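Local coordinates for protein putative oxidoreductase (Bacteroides fragilis NCTC 9343, PDB 3FHL) that probably acts as a nucleotide-dependent oxidoreductase of the Gfo/Idh/MocA family, pairing an NAD-binding Rossmann domain with an alpha/beta domain, at residues Phe13-Gly17 with Gln18-Ala22; Gly173-Thr176 with Tyr177-Ser181; His182-Asp185 with Gln186-Leu190. All blocks are in the same frame, centred on the assembly; numbering follows the deposited sequence. Where two conformers were deposited one is given.

Contact 1. Residues Phe13-Gly17 with Gln18-Ala22; sequences FGMSG and QVFHA
Gln-18 lies across the aromatic face of Phe-13: its CG sits over the middle of the ring, 3.6 Å from the centroid, in a CH-pi contact. The extended chain carries the amide past the ring, and NE2 donates to Phe-13 O at 2.9 Å, with the amide plane only 12° from that of the ring. Methylenes ending in an amide suit this place: the CH2 covers the ring and the NH2 reaches a carbonyl. At the ring edge, in its plane, Ala-22 CB comes within 3.9 Å of Phe-13 CE1; the small methyl also touches Leu-10 and Leu-33 of strands 6-10 and 31-37. Met-15 marks the more solvent-exposed side, partly covered by helix 261-266. Its chain, bent at chi2 and chi3, carries SD to 3.8 Å from Val-19 CG2 and obliquely to the Phe-20 ring, a Met-aromatic contact. Gly-17 O accepts from Ala-22 N at 3.0 Å, closing a wider, pi-type turn, while His-21 ND1 and NE2 are hydrogen-bonded to Tyr-311 and Glu-95. With Gly-14 as N-cap, the glycine-bearing turn leads into helix 15-27 of the first beta-alpha-beta unit, as expected of a Rossmann nucleotide-binding fold.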
ATOM      1  N   PHE C  13     -19.320 -33.521  -2.858  1.00 35.56           N
ATOM      2  CA  PHE C  13     -18.157 -33.815  -3.685  1.00 39.15           C
ATOM      3  C   PHE C  13     -18.083 -32.868  -4.895  1.00 42.00           C
ATOM      4  O   PHE C  13     -17.749 -33.278  -6.012  1.00 43.98           O
ATOM      5  CB  PHE C  13     -18.147 -35.291  -4.102  1.00 37.66           C
ATOM      6  CG  PHE C  13     -16.775 -35.830  -4.428  1.00 37.51           C
ATOM      7  CD1 PHE C  13     -15.798 -35.938  -3.439  1.00 38.52           C
ATOM      8  CD2 PHE C  13     -16.475 -36.264  -5.720  1.00 39.47           C
ATOM      9  CE1 PHE C  13     -14.532 -36.458  -3.735  1.00 40.12           C
ATOM     10  CE2 PHE C  13     -15.215 -36.774  -6.032  1.00 38.43           C
ATOM     11  CZ  PHE C  13     -14.241 -36.876  -5.032  1.00 43.70           C
ATOM     12  N   GLY C  14     -18.380 -31.588  -4.655  1.00 43.24           N
ATOM     13  CA  GLY C  14     -18.129 -30.532  -5.637  1.00 44.24           C
ATOM     14  C   GLY C  14     -16.656 -30.157  -5.589  1.00 42.72           C
ATOM     15  O   GLY C  14     -15.841 -30.931  -5.068  1.00 38.36           O
ATOM     16  N   MET C  15     -16.305 -28.982  -6.121  1.00 39.58           N
ATOM     17  CA  MET C  15     -14.899 -28.559  -6.183  1.00 40.00           C
ATOM     18  C   MET C  15     -14.222 -28.585  -4.810  1.00 34.18           C
ATOM     19  O   MET C  15     -13.164 -29.194  -4.665  1.00 39.00           O
ATOM     20  CB  MET C  15     -14.738 -27.168  -6.820  1.00 44.76           C
ATOM     21  CG  MET C  15     -13.272 -26.636  -6.888  1.00 46.73           C
ATOM     22  SD  MET C  15     -12.526 -25.936  -5.363  1.00 41.33           S
ATOM     23  CE  MET C  15     -13.728 -24.705  -4.863  1.00 53.52           C
ATOM     24  N   SER C  16     -14.825 -27.916  -3.827  1.00 35.33           N
ATOM     25  CA  SER C  16     -14.247 -27.841  -2.483  0.50 35.36           C
ATOM     26  C   SER C  16     -13.984 -29.232  -1.901  1.00 35.25           C
ATOM     27  O   SER C  16     -12.931 -29.461  -1.304  1.00 34.73           O
ATOM     28  CB  SER C  16     -15.137 -27.032  -1.547  0.50 34.82           C
ATOM     29  OG  SER C  16     -16.318 -27.744  -1.223  0.50 33.67           O
ATOM     30  N   GLY C  17     -14.938 -30.144  -2.094  1.00 34.68           N
ATOM     31  CA  GLY C  17     -14.804 -31.544  -1.683  1.00 35.25           C
ATOM     32  C   GLY C  17     -13.613 -32.225  -2.315  1.00 36.27           C
ATOM     33  O   GLY C  17     -12.818 -32.851  -1.626  1.00 31.73           O
ATOM     34  N   GLN C  18     -13.467 -32.059  -3.628  1.00 33.12           N
ATOM     35  CA  GLN C  18     -12.409 -32.713  -4.376  1.00 34.73           C
ATOM     36  C   GLN C  18     -11.038 -32.084  -4.195  1.00 30.27           C
ATOM     37  O   GLN C  18     -10.032 -32.730  -4.459  1.00 35.71           O
ATOM     38  CB  GLN C  18     -12.748 -32.718  -5.866  1.00 36.06           C
ATOM     39  CG  GLN C  18     -14.007 -33.465  -6.205  1.00 39.67           C
ATOM     40  CD  GLN C  18     -14.344 -33.423  -7.680  1.00 52.47           C
ATOM     41  OE1 GLN C  18     -13.488 -33.669  -8.529  1.00 54.70           O
ATOM     42  NE2 GLN C  18     -15.603 -33.122  -7.993  1.00 46.66           N
ATOM     43  N   VAL C  19     -10.994 -30.821  -3.773  1.00 34.42           N
ATOM     44  CA  VAL C  19      -9.725 -30.072  -3.715  1.00 32.30           C
ATOM     45  C   VAL C  19      -9.185 -29.974  -2.290  1.00 32.43           C
ATOM     46  O   VAL C  19      -8.043 -30.338  -2.028  1.00 33.98           O
ATOM     47  CB  VAL C  19      -9.868 -28.654  -4.389  1.00 33.66           C
ATOM     48  CG1 VAL C  19      -8.653 -27.772  -4.143  1.00 27.31           C
ATOM     49  CG2 VAL C  19     -10.074 -28.813  -5.886  1.00 32.64           C
ATOM     50  N   PHE C  20     -10.020 -29.511  -1.366  1.00 31.60           N
ATOM     51  CA  PHE C  20      -9.551 -29.145  -0.026  1.00 30.44           C
ATOM     52  C   PHE C  20      -9.742 -30.197   1.065  1.00 35.56           C
ATOM     53  O   PHE C  20      -9.020 -30.185   2.070  1.00 37.00           O
ATOM     54  CB  PHE C  20     -10.227 -27.837   0.420  1.00 31.09           C
ATOM     55  CG  PHE C  20      -9.861 -26.648  -0.428  1.00 29.08           C
ATOM     56  CD1 PHE C  20      -8.565 -26.130  -0.398  1.00 32.76           C
ATOM     57  CD2 PHE C  20     -10.799 -26.061  -1.265  1.00 39.76           C
ATOM     58  CE1 PHE C  20      -8.212 -25.040  -1.190  1.00 39.94           C
ATOM     59  CE2 PHE C  20     -10.462 -24.970  -2.056  1.00 40.74           C
ATOM     60  CZ  PHE C  20      -9.162 -24.459  -2.018  1.00 39.66           C
ATOM     61  N   HIS C  21     -10.720 -31.083   0.887  1.00 34.77           N
ATOM     62  CA  HIS C  21     -11.136 -31.958   1.977  1.00 34.78           C
ATOM     63  C   HIS C  21     -10.821 -33.433   1.768  1.00 30.87           C
ATOM     64  O   HIS C  21     -10.004 -33.989   2.491  1.00 32.03           O
ATOM     65  CB  HIS C  21     -12.613 -31.741   2.279  1.00 32.95           C
ATOM     66  CG  HIS C  21     -12.928 -30.328   2.631  1.00 33.18           C
ATOM     67  ND1 HIS C  21     -12.369 -29.694   3.720  1.00 27.99           N
ATOM     68  CD2 HIS C  21     -13.710 -29.413   2.019  1.00 30.84           C
ATOM     69  CE1 HIS C  21     -12.814 -28.452   3.776  1.00 31.39           C
ATOM     70  NE2 HIS C  21     -13.626 -28.256   2.753  1.00 34.78           N
ATOM     71  N   ALA C  22     -11.463 -34.052   0.782  1.00 31.15           N
ATOM     72  CA  ALA C  22     -11.197 -35.470   0.458  1.00 30.39           C
ATOM     73  C   ALA C  22      -9.722 -35.885   0.300  1.00 35.44           C
ATOM     74  O   ALA C  22      -9.343 -36.923   0.836  1.00 35.56           O
ATOM     75  CB  ALA C  22     -12.041 -35.934  -0.728  1.00 28.55           C
TER

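Contact 2. Residues Gly173-Thr176 with Tyr177-Ser181; sequences GGLT and YNLGS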
ATOM      1  N   GLY C 173     -20.151 -10.893  -2.152  1.00 60.09           N
ATOM      2  CA  GLY C 173     -19.744 -10.979  -3.552  1.00 58.71           C
ATOM      3  C   GLY C 173     -18.427 -10.273  -3.841  1.00 55.23           C
ATOM      4  O   GLY C 173     -17.689 -10.664  -4.753  1.00 57.11           O
ATOM      5  N   GLY C 174     -18.122  -9.240  -3.060  1.00 48.60           N
ATOM      6  CA  GLY C 174     -16.949  -8.406  -3.326  1.00 45.17           C
ATOM      7  C   GLY C 174     -15.602  -9.017  -2.974  1.00 43.18           C
ATOM      8  O   GLY C 174     -15.528 -10.113  -2.409  1.00 40.54           O
ATOM      9  N   LEU C 175     -14.536  -8.292  -3.305  1.00 32.66           N
ATOM     10  CA  LEU C 175     -13.169  -8.715  -3.000  1.00 33.30           C
ATOM     11  C   LEU C 175     -12.881  -8.682  -1.502  1.00 31.53           C
ATOM     12  O   LEU C 175     -12.126  -9.507  -1.001  1.00 31.98           O
ATOM     13  CB  LEU C 175     -12.160  -7.812  -3.718  1.00 33.66           C
ATOM     14  CG  LEU C 175     -10.788  -8.410  -4.034  1.00 37.04           C
ATOM     15  CD1 LEU C 175     -10.942  -9.703  -4.807  1.00 37.75           C
ATOM     16  CD2 LEU C 175      -9.943  -7.433  -4.816  1.00 37.44           C
ATOM     17  N   THR C 176     -13.463  -7.706  -0.811  1.00 25.97           N
ATOM     18  CA  THR C 176     -13.291  -7.539   0.644  1.00 31.01           C
ATOM     19  C   THR C 176     -13.824  -8.739   1.429  1.00 33.69           C
ATOM     20  O   THR C 176     -13.250  -9.123   2.458  1.00 31.85           O
ATOM     21  CB  THR C 176     -13.963  -6.242   1.132  1.00 27.96           C
ATOM     22  OG1 THR C 176     -13.471  -5.140   0.356  1.00 33.37           O
ATOM     23  CG2 THR C 176     -13.661  -5.961   2.627  1.00 32.47           C
ATOM     24  N   TYR C 177     -14.907  -9.331   0.942  1.00 33.44           N
ATOM     25  CA  TYR C 177     -15.393 -10.603   1.488  1.00 40.15           C
ATOM     26  C   TYR C 177     -14.539 -11.775   1.016  1.00 38.57           C
ATOM     27  O   TYR C 177     -14.010 -12.509   1.840  1.00 39.51           O
ATOM     28  CB  TYR C 177     -16.858 -10.859   1.125  1.00 44.04           C
ATOM     29  CG  TYR C 177     -17.856 -10.332   2.132  1.00 55.52           C
ATOM     30  CD1 TYR C 177     -18.603  -9.181   1.859  1.00 66.23           C
ATOM     31  CD2 TYR C 177     -18.066 -10.986   3.350  1.00 59.32           C
ATOM     32  CE1 TYR C 177     -19.535  -8.685   2.778  1.00 68.33           C
ATOM     33  CE2 TYR C 177     -18.998 -10.496   4.282  1.00 65.73           C
ATOM     34  CZ  TYR C 177     -19.725  -9.341   3.984  1.00 63.38           C
ATOM     35  OH  TYR C 177     -20.645  -8.840   4.881  1.00 64.37           O
ATOM     36  N   ASN C 178     -14.387 -11.928  -0.303  1.00 37.65           N
ATOM     37  CA  ASN C 178     -13.728 -13.103  -0.865  0.50 35.90           C
ATOM     38  C   ASN C 178     -12.255 -13.273  -0.482  1.00 37.18           C
ATOM     39  O   ASN C 178     -11.856 -14.353  -0.057  1.00 34.21           O
ATOM     40  CB  ASN C 178     -13.919 -13.155  -2.384  0.50 39.68           C
ATOM     41  CG  ASN C 178     -15.352 -13.491  -2.781  0.50 44.44           C
ATOM     42  OD1 ASN C 178     -16.015 -14.317  -2.146  0.50 46.70           O
ATOM     43  ND2 ASN C 178     -15.833 -12.853  -3.842  0.50 51.99           N
ATOM     44  N   LEU C 179     -11.455 -12.217  -0.624  1.00 31.45           N
ATOM     45  CA  LEU C 179     -10.031 -12.307  -0.306  1.00 28.47           C
ATOM     46  C   LEU C 179      -9.689 -11.642   1.005  1.00 31.14           C
ATOM     47  O   LEU C 179      -8.760 -12.057   1.688  1.00 27.32           O
ATOM     48  CB  LEU C 179      -9.163 -11.712  -1.424  1.00 30.36           C
ATOM     49  CG  LEU C 179      -9.176 -12.478  -2.753  1.00 32.53           C
ATOM     50  CD1 LEU C 179      -8.196 -11.835  -3.703  1.00 38.35           C
ATOM     51  CD2 LEU C 179      -8.832 -13.940  -2.537  1.00 37.58           C
ATOM     52  N   GLY C 180     -10.429 -10.596   1.344  1.00 28.87           N
ATOM     53  CA  GLY C 180     -10.201  -9.888   2.592  1.00 27.24           C
ATOM     54  C   GLY C 180     -10.397 -10.750   3.819  1.00 29.23           C
ATOM     55  O   GLY C 180      -9.651 -10.599   4.788  1.00 29.47           O
ATOM     56  N   SER C 181     -11.389 -11.648   3.784  1.00 25.68           N
ATOM     57  CA  SER C 181     -11.599 -12.610   4.873  1.00 29.54           C
ATOM     58  C   SER C 181     -10.307 -13.356   5.207  1.00 31.75           C
ATOM     59  O   SER C 181      -9.915 -13.402   6.366  1.00 25.32           O
ATOM     60  CB  SER C 181     -12.727 -13.604   4.559  1.00 30.36           C
ATOM     61  OG  SER C 181     -12.465 -14.307   3.351  1.00 33.23           O
TER
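Leu-175 and Leu-179 meet through their CD1 methyls, 3.6 Å apart, where the short helix 175-178, N-capped by Gly-174, leads into helix 180-191 of the alpha/beta domain. Leucine suits both buried positions, offering apolar branches that also pack on Tyr-235 (Leu-175) and Arg-155 (Leu-179). Leu-175 O accepts from both Leu-179 N at 2.8 Å and Gly-180 N at 3.1 Å, a wider i to i+5 bond beside the usual i to i+4 one, with Gly-180 N in the carbonyl plane. Gly-180 fits here because its bare CA can come within 3.1 Å of Thr-176 O, a CA-H...O contact.

Asn-178 can be followed outward from the backbone. Its N donates to Gly-174 O in a nearly straight bond of 168°. CB then lies 3.4 Å from that same Gly-174 O. In the conformer described, one of two, CG is anti to the carbonyl carbon (chi1 -71°) and the side chain folds back along the first turn, so that CG too is 3.4 Å from Gly-174 O. At the tip, ND2 comes close to the oxygens of Gly-173 and Gly-174, but poorly angled for a hydrogen bond to either.

The Thr-176 side chain packs on Phe-214 and Ile-216 of strand 213-221, and OG1 bonds to Asp-211. On the following turn, Ser-181 OG bonds to Lys-96 and also donates to Tyr-177 O at 2.8 Å, nearly in line with the C=O bond.

Contact 3. Residues His182-Asp185 with Gln186-Leu190; sequences HLID and QAIQL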
ATOM      1  N   HIS C 182      -9.618 -13.878   4.191  1.00 27.55           N
ATOM      2  CA  HIS C 182      -8.356 -14.595   4.417  1.00 24.34           C
ATOM      3  C   HIS C 182      -7.272 -13.725   5.057  1.00 29.70           C
ATOM      4  O   HIS C 182      -6.565 -14.177   5.954  1.00 27.47           O
ATOM      5  CB  HIS C 182      -7.802 -15.190   3.111  1.00 23.93           C
ATOM      6  CG  HIS C 182      -8.712 -16.173   2.449  1.00 36.28           C
ATOM      7  ND1 HIS C 182      -8.932 -17.437   2.948  1.00 33.00           N
ATOM      8  CD2 HIS C 182      -9.422 -16.093   1.299  1.00 38.96           C
ATOM      9  CE1 HIS C 182      -9.758 -18.084   2.148  1.00 38.40           C
ATOM     10  NE2 HIS C 182     -10.067 -17.292   1.137  1.00 38.91           N
ATOM     11  N   LEU C 183      -7.143 -12.482   4.595  1.00 28.76           N
ATOM     12  CA  LEU C 183      -6.075 -11.591   5.063  1.00 25.36           C
ATOM     13  C   LEU C 183      -6.334 -11.096   6.468  1.00 22.68           C
ATOM     14  O   LEU C 183      -5.404 -10.964   7.259  1.00 27.77           O
ATOM     15  CB  LEU C 183      -5.908 -10.378   4.120  1.00 24.10           C
ATOM     16  CG  LEU C 183      -5.606 -10.696   2.643  1.00 21.91           C
ATOM     17  CD1 LEU C 183      -5.251  -9.438   1.891  1.00 28.45           C
ATOM     18  CD2 LEU C 183      -4.455 -11.717   2.502  1.00 23.67           C
ATOM     19  N   ILE C 184      -7.588 -10.743   6.735  1.00 24.81           N
ATOM     20  CA  ILE C 184      -8.010 -10.311   8.060  1.00 26.01           C
ATOM     21  C   ILE C 184      -7.838 -11.443   9.083  1.00 28.31           C
ATOM     22  O   ILE C 184      -7.288 -11.223  10.160  1.00 26.26           O
ATOM     23  CB  ILE C 184      -9.475  -9.813   8.066  1.00 29.17           C
ATOM     24  CG1 ILE C 184      -9.611  -8.511   7.260  1.00 30.15           C
ATOM     25  CG2 ILE C 184      -9.910  -9.552   9.492  1.00 25.45           C
ATOM     26  CD1 ILE C 184     -11.011  -8.221   6.741  1.00 24.06           C
ATOM     27  N   ASP C 185      -8.299 -12.648   8.733  1.00 25.02           N
ATOM     28  CA  ASP C 185      -8.091 -13.819   9.606  1.00 30.27           C
ATOM     29  C   ASP C 185      -6.635 -14.000  10.037  1.00 28.77           C
ATOM     30  O   ASP C 185      -6.338 -14.104  11.233  1.00 27.54           O
ATOM     31  CB  ASP C 185      -8.603 -15.093   8.941  1.00 24.16           C
ATOM     32  CG  ASP C 185      -8.383 -16.327   9.806  1.00 39.14           C
ATOM     33  OD1 ASP C 185      -8.943 -16.386  10.938  1.00 33.20           O
ATOM     34  OD2 ASP C 185      -7.645 -17.230   9.347  1.00 31.54           O
ATOM     35  N   GLN C 186      -5.734 -13.972   9.058  1.00 26.68           N
ATOM     36  CA  GLN C 186      -4.298 -14.030   9.308  1.00 27.24           C
ATOM     37  C   GLN C 186      -3.821 -12.915  10.218  1.00 30.19           C
ATOM     38  O   GLN C 186      -3.045 -13.175  11.139  1.00 27.77           O
ATOM     39  CB  GLN C 186      -3.521 -13.983   7.990  1.00 25.43           C
ATOM     40  CG  GLN C 186      -3.590 -15.269   7.132  1.00 21.74           C
ATOM     41  CD  GLN C 186      -2.910 -15.085   5.780  1.00 29.65           C
ATOM     42  OE1 GLN C 186      -2.618 -13.960   5.383  1.00 27.26           O
ATOM     43  NE2 GLN C 186      -2.657 -16.189   5.067  1.00 24.60           N
ATOM     44  N   ALA C 187      -4.283 -11.677   9.983  1.00 29.73           N
ATOM     45  CA  ALA C 187      -3.807 -10.544  10.792  1.00 26.53           C
ATOM     46  C   ALA C 187      -4.253 -10.652  12.241  1.00 26.91           C
ATOM     47  O   ALA C 187      -3.470 -10.365  13.153  1.00 28.02           O
ATOM     48  CB  ALA C 187      -4.244  -9.193  10.193  1.00 23.47           C
ATOM     49  N   ILE C 188      -5.501 -11.072  12.436  1.00 25.55           N
ATOM     50  CA  ILE C 188      -6.054 -11.304  13.794  1.00 29.29           C
ATOM     51  C   ILE C 188      -5.303 -12.418  14.527  1.00 28.76           C
ATOM     52  O   ILE C 188      -4.990 -12.286  15.716  1.00 25.62           O
ATOM     53  CB  ILE C 188      -7.570 -11.624  13.755  1.00 28.84           C
ATOM     54  CG1 ILE C 188      -8.365 -10.411  13.256  1.00 30.26           C
ATOM     55  CG2 ILE C 188      -8.101 -12.048  15.145  1.00 34.48           C
ATOM     56  CD1 ILE C 188      -9.799 -10.778  12.860  1.00 35.39           C
ATOM     57  N   GLN C 189      -4.984 -13.500  13.816  1.00 29.05           N
ATOM     58  CA  GLN C 189      -4.179 -14.578  14.414  1.00 29.56           C
ATOM     59  C   GLN C 189      -2.831 -14.086  14.943  1.00 33.14           C
ATOM     60  O   GLN C 189      -2.404 -14.465  16.042  1.00 31.01           O
ATOM     61  CB  GLN C 189      -4.000 -15.750  13.433  1.00 31.15           C
ATOM     62  CG  GLN C 189      -5.260 -16.609  13.289  1.00 32.93           C
ATOM     63  CD  GLN C 189      -5.742 -17.180  14.635  1.00 42.06           C
ATOM     64  OE1 GLN C 189      -5.030 -17.954  15.278  1.00 41.02           O
ATOM     65  NE2 GLN C 189      -6.947 -16.793  15.058  1.00 32.86           N
ATOM     66  N   LEU C 190      -2.167 -13.217  14.187  1.00 28.57           N
ATOM     67  CA  LEU C 190      -0.864 -12.730  14.622  1.00 27.31           C
ATOM     68  C   LEU C 190      -0.908 -11.627  15.667  1.00 28.11           C
ATOM     69  O   LEU C 190      -0.055 -11.598  16.542  1.00 32.90           O
ATOM     70  CB  LEU C 190      -0.019 -12.264  13.433  1.00 26.66           C
ATOM     71  CG  LEU C 190       0.268 -13.265  12.312  1.00 34.32           C
ATOM     72  CD1 LEU C 190       1.008 -12.570  11.185  1.00 29.41           C
ATOM     73  CD2 LEU C 190       1.063 -14.463  12.805  1.00 33.29           C
TER
HETATM   74  O   HOH W   1      -2.764 -11.206   6.274  1.00 25.26           O
HETATM   75  O   HOH W   2      -8.731 -15.114  13.062  1.00 35.07           O
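Ile-184 CG2 rests against Ile-188 CD1 at 3.6 Å, one turn apart on helix 180-191. In Ile-188, chi1 (-66°) sets CG1 beside the backbone N, and the nearly extended chi2 (165°) leads CD1 to Ile-184 CG2. A branched, apolar residue suits the buried place of Ile-184, which also packs on helix 328-347. Beneath them Ile-188 N donates to Ile-184 O in a nearly straight bond of 170°, and Ala-187 N also donates to Leu-183 O, less straight.

Two waters extend this first shell. One donates to Leu-183 O at 2.8 Å and to Gln-186 OE1 at 2.9 Å, joining a main-chain carbonyl to the side chain three residues on. Gln-186 reaches it with an extended chain whose CG passes 3.4 Å from His-182 O. The other water accepts from Gln-189 NE2 at 3.2 Å, helped by the bend of Gln-189 at chi2, and donates to Asp-185 OD1 at 2.5 Å, short enough to leave its exact position doubtful.

Farther out, the helix packs on strand 146-154 of the C-terminal alpha/beta domain, and His-182 touches Lys-96 of the Rossmann part. Arg-126 forms a salt bridge with Asp-185 OD2, and Arg-125 O accepts from Gln-186 NE2. Salt bridge and water thus satisfy both Asp-185 oxygens and fix the rotation of the carboxylate, while Gln-186 meets its buried polar needs without a charge.

Contacts 2 and 3 follow each other directly in the sequence and share helix 180-191, their centres 13 Å apart; contact 2 forms the entry to the helix and contact 3 its body. Contact 1 belongs to the Rossmann part of the chain, with its centre 21 Å from that of contact 2 and 24 Å from that of contact 3, yet its nearest atoms come within about 8 Å of contact 3. The adjacent residues Glu-95 and Lys-96 connect them: Glu-95 bonds to His-21 of contact 1, whereas Lys-96 bonds to Ser-181 of contact 2 and touches His-182 of contact 3. This is consistent with a cleft between the nucleotide-binding and alpha/beta domains, where relatives place their active site.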